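Local coordinates for Non-structural protein 5 (Modoc virus, PDB 2WA2) that binds S-adenosylmethionine and probably methylates the cap of the viral RNA, as the methyltransferase domain of flavivirus NS5, at residues 36-41 against 250-254. The protein carries 4 engineered substitutions. Residues are numbered along the deposited sequence; the frame is centred on the assembly and turned at random.
Sequences YRRRFV and LLKRM
Arg253, near the end of helix 239-254, reaches across to the turn that follows helix 30-38 and lays one face of its guanidinium against Phe40 CB. Its chain, extended from CG to NE, carries the group to the turn across a separation of 7.0 Å between Arg39 CA and Arg253 CA. Phe40, at the left-handed position of the turn (phi 64°), has its CB over the centre of the planar group, 3.8 Å from Arg253 CZ, so the flat cation packs against a hydrocarbon surface while NH1, at the edge of the group, keeps polar partners. One of these is a water lying in the guanidinium plane, which accepts from Arg253 NH1 at 3.0 Å and donates to Phe40 O; Asn224 OD1 is a second acceptor for NH1. The ND2 of the same asparagine bonds Tyr36 O and Arg39 O, fastening the turn and the arginine together.

Tyr36 suits its buried place by joining an apolar ring to a polar tip. With CG anti to the backbone N (chi1 169°), the ring is directed at the other helix, where its OH donates to Leu250 O over 2.6 Å, approaching from above the carbonyl plane. Trp21 NE1 of helix 14-27 makes a weak hydrogen bond with the same hydroxyl. Met254 CG rests on one face, 3.8 Å from the centroid of the Tyr36 ring in a CH-pi contact, and the sulfur stands farther above that face as a Met-aromatic partner.

Arg39 bends at chi3 and uses NH1 to bond Arg253 O at 2.8 Å, in the planes of both the carbonyl and the guanidinium. Together these contacts join N-terminal helix 30-38 and its type II beta turn, Arg38 to Val41, to C-terminal helix 239-254 in a methyltransferase of the Rossmann-like FtsJ family.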
ATOM      1  N   TYR A  36       1.579  16.693  14.632  1.00 16.29           N
ATOM      2  CA  TYR A  36       0.708  15.524  14.779  1.00 15.37           C
ATOM      3  C   TYR A  36       1.230  14.306  13.996  1.00 16.20           C
ATOM      4  O   TYR A  36       1.218  13.156  14.483  1.00 15.69           O
ATOM      5  CB  TYR A  36      -0.732  15.837  14.328  1.00 13.77           C
ATOM      6  CG  TYR A  36      -1.585  14.577  14.213  1.00 13.96           C
ATOM      7  CD1 TYR A  36      -1.859  13.817  15.324  1.00 12.27           C
ATOM      8  CD2 TYR A  36      -2.116  14.171  12.987  1.00 13.53           C
ATOM      9  CE1 TYR A  36      -2.622  12.666  15.235  1.00 13.07           C
ATOM     10  CE2 TYR A  36      -2.896  13.028  12.879  1.00 12.12           C
ATOM     11  CZ  TYR A  36      -3.140  12.279  14.014  1.00 11.52           C
ATOM     12  OH  TYR A  36      -3.897  11.153  13.988  1.00 10.89           O
ATOM     13  N   ARG A  37       1.681  14.565  12.776  1.00 16.66           N
ATOM     14  CA  ARG A  37       1.930  13.489  11.842  1.00 18.59           C
ATOM     15  C   ARG A  37       3.058  12.550  12.250  1.00 19.27           C
ATOM     16  O   ARG A  37       3.026  11.401  11.865  1.00 19.26           O
ATOM     17  CB  ARG A  37       2.144  14.030  10.430  1.00 18.78           C
ATOM     18  CG  ARG A  37       3.542  14.525  10.188  1.00 21.04           C
ATOM     19  CD  ARG A  37       3.540  15.541   9.122  1.00 27.60           C
ATOM     20  NE  ARG A  37       3.860  15.006   7.817  1.00 33.06           N
ATOM     21  CZ  ARG A  37       4.959  15.326   7.139  1.00 36.26           C
ATOM     22  NH1 ARG A  37       5.867  16.154   7.664  1.00 38.15           N
ATOM     23  NH2 ARG A  37       5.160  14.813   5.940  1.00 36.16           N
ATOM     24  N   ARG A  38       4.044  13.061  12.999  1.00 20.29           N
ATOM     25  CA  ARG A  38       5.191  12.279  13.496  1.00 22.21           C
ATOM     26  C   ARG A  38       5.053  11.754  14.929  1.00 22.53           C
ATOM     27  O   ARG A  38       5.930  11.029  15.392  1.00 22.89           O
ATOM     28  CB  ARG A  38       6.482  13.123  13.430  1.00 22.46           C
ATOM     29  CG  ARG A  38       6.325  14.489  14.098  1.00 26.68           C
ATOM     30  CD  ARG A  38       7.580  15.025  14.797  1.00 32.76           C
ATOM     31  NE  ARG A  38       7.162  15.952  15.861  1.00 38.89           N
ATOM     32  CZ  ARG A  38       7.289  17.285  15.819  1.00 41.95           C
ATOM     33  NH1 ARG A  38       7.873  17.876  14.775  1.00 43.73           N
ATOM     34  NH2 ARG A  38       6.848  18.035  16.833  1.00 42.24           N
ATOM     35  N   ARG A  39       3.985  12.124  15.630  1.00 23.45           N
ATOM     36  CA  ARG A  39       3.796  11.755  17.037  1.00 24.78           C
ATOM     37  C   ARG A  39       3.744  10.236  17.236  1.00 24.61           C
ATOM     38  O   ARG A  39       2.826   9.568  16.763  1.00 23.18           O
ATOM     39  CB  ARG A  39       2.534  12.429  17.592  1.00 24.98           C
ATOM     40  CG  ARG A  39       2.505  12.639  19.105  1.00 26.32           C
ATOM     41  CD  ARG A  39       1.287  13.505  19.502  1.00 27.15           C
ATOM     42  NE  ARG A  39       1.462  14.914  19.107  1.00 31.17           N
ATOM     43  CZ  ARG A  39       0.468  15.758  18.810  1.00 32.20           C
ATOM     44  NH1 ARG A  39      -0.805  15.359  18.854  1.00 31.96           N
ATOM     45  NH2 ARG A  39       0.747  17.016  18.457  1.00 31.03           N
ATOM     46  N   PHE A  40       4.755   9.707  17.929  1.00 25.91           N
ATOM     47  CA  PHE A  40       4.904   8.259  18.198  1.00 27.47           C
ATOM     48  C   PHE A  40       5.111   7.373  16.964  1.00 28.13           C
ATOM     49  O   PHE A  40       4.881   6.157  17.024  1.00 28.03           O
ATOM     50  CB  PHE A  40       3.706   7.705  18.965  1.00 28.35           C
ATOM     51  CG  PHE A  40       3.558   8.236  20.350  1.00 30.63           C
ATOM     52  CD1 PHE A  40       4.304   7.700  21.396  1.00 34.25           C
ATOM     53  CD2 PHE A  40       2.637   9.246  20.619  1.00 32.87           C
ATOM     54  CE1 PHE A  40       4.146   8.176  22.702  1.00 34.86           C
ATOM     55  CE2 PHE A  40       2.467   9.739  21.917  1.00 34.66           C
ATOM     56  CZ  PHE A  40       3.234   9.203  22.957  1.00 33.74           C
ATOM     57  N   VAL A  41       5.526   7.972  15.854  1.00 28.60           N
ATOM     58  CA  VAL A  41       5.732   7.240  14.612  1.00 29.88           C
ATOM     59  C   VAL A  41       7.168   6.690  14.619  1.00 31.98           C
ATOM     60  O   VAL A  41       8.099   7.421  14.955  1.00 31.89           O
ATOM     61  CB  VAL A  41       5.450   8.163  13.382  1.00 29.39           C
ATOM     62  CG1 VAL A  41       5.801   7.486  12.055  1.00 28.50           C
ATOM     63  CG2 VAL A  41       3.987   8.610  13.379  1.00 26.56           C
ATOM     64  N   LEU A 250      -5.116   6.653  16.040  1.00 12.81           N
ATOM     65  CA  LEU A 250      -4.803   7.928  15.398  1.00 12.31           C
ATOM     66  C   LEU A 250      -5.578   9.083  16.030  1.00 12.15           C
ATOM     67  O   LEU A 250      -5.055  10.167  16.131  1.00 12.89           O
ATOM     68  CB  LEU A 250      -5.061   7.869  13.886  1.00 11.72           C
ATOM     69  CG  LEU A 250      -4.195   6.862  13.107  1.00 12.02           C
ATOM     70  CD1 LEU A 250      -4.522   6.988  11.644  1.00 10.66           C
ATOM     71  CD2 LEU A 250      -2.688   7.132  13.387  1.00 10.90           C
ATOM     72  N   LEU A 251      -6.812   8.836  16.458  1.00 13.10           N
ATOM     73  CA  LEU A 251      -7.602   9.860  17.183  1.00 13.24           C
ATOM     74  C   LEU A 251      -7.022  10.189  18.549  1.00 14.05           C
ATOM     75  O   LEU A 251      -6.893  11.362  18.882  1.00 14.01           O
ATOM     76  CB  LEU A 251      -9.057   9.430  17.345  1.00 13.10           C
ATOM     77  CG  LEU A 251      -9.844   9.401  16.035  1.00 10.63           C
ATOM     78  CD1 LEU A 251     -11.189   8.689  16.239  1.00 11.72           C
ATOM     79  CD2 LEU A 251     -10.057  10.825  15.533  1.00 12.73           C
ATOM     80  N   LYS A 252      -6.690   9.157  19.327  1.00 15.29           N
ATOM     81  CA  LYS A 252      -6.014   9.339  20.633  1.00 16.48           C
ATOM     82  C   LYS A 252      -4.732  10.140  20.443  1.00 16.40           C
ATOM     83  O   LYS A 252      -4.430  11.008  21.219  1.00 14.81           O
ATOM     84  CB  LYS A 252      -5.680   7.982  21.284  1.00 16.70           C
ATOM     85  CG  LYS A 252      -4.836   8.082  22.562  1.00 18.47           C
ATOM     86  CD  LYS A 252      -4.203   6.725  22.966  1.00 19.78           C
ATOM     87  CE  LYS A 252      -3.832   6.690  24.473  1.00 25.61           C
ATOM     88  NZ  LYS A 252      -4.938   6.034  25.305  1.00 29.02           N
ATOM     89  N   ARG A 253      -3.960   9.839  19.405  1.00 15.42           N
ATOM     90  CA  ARG A 253      -2.732  10.592  19.184  1.00 17.15           C
ATOM     91  C   ARG A 253      -2.975  12.069  18.898  1.00 17.91           C
ATOM     92  O   ARG A 253      -2.093  12.906  19.105  1.00 17.16           O
ATOM     93  CB  ARG A 253      -1.891   9.967  18.080  1.00 16.45           C
ATOM     94  CG  ARG A 253      -1.223   8.678  18.516  1.00 17.68           C
ATOM     95  CD  ARG A 253      -0.429   8.040  17.396  1.00 16.26           C
ATOM     96  NE  ARG A 253       0.134   6.766  17.828  1.00 12.85           N
ATOM     97  CZ  ARG A 253       0.922   6.015  17.074  1.00 17.55           C
ATOM     98  NH1 ARG A 253       1.232   6.388  15.832  1.00 14.46           N
ATOM     99  NH2 ARG A 253       1.397   4.882  17.559  1.00 19.23           N
ATOM    100  N   MET A 254      -4.167  12.391  18.415  1.00 19.01           N
ATOM    101  CA  MET A 254      -4.477  13.777  18.098  1.00 22.51           C
ATOM    102  C   MET A 254      -4.947  14.511  19.368  1.00 24.67           C
ATOM    103  O   MET A 254      -4.843  15.728  19.446  1.00 26.12           O
ATOM    104  CB  MET A 254      -5.487  13.863  16.942  1.00 21.27           C
ATOM    105  CG  MET A 254      -5.275  15.021  15.968  1.00 22.32           C
ATOM    106  SD  MET A 254      -6.676  15.206  14.834  1.00 24.73           S
ATOM    107  CE  MET A 254      -7.500  13.672  15.240  1.00 19.31           C
TER
HETATM  108  O   HOH W   1       3.305   4.377  14.974  1.00 21.50           O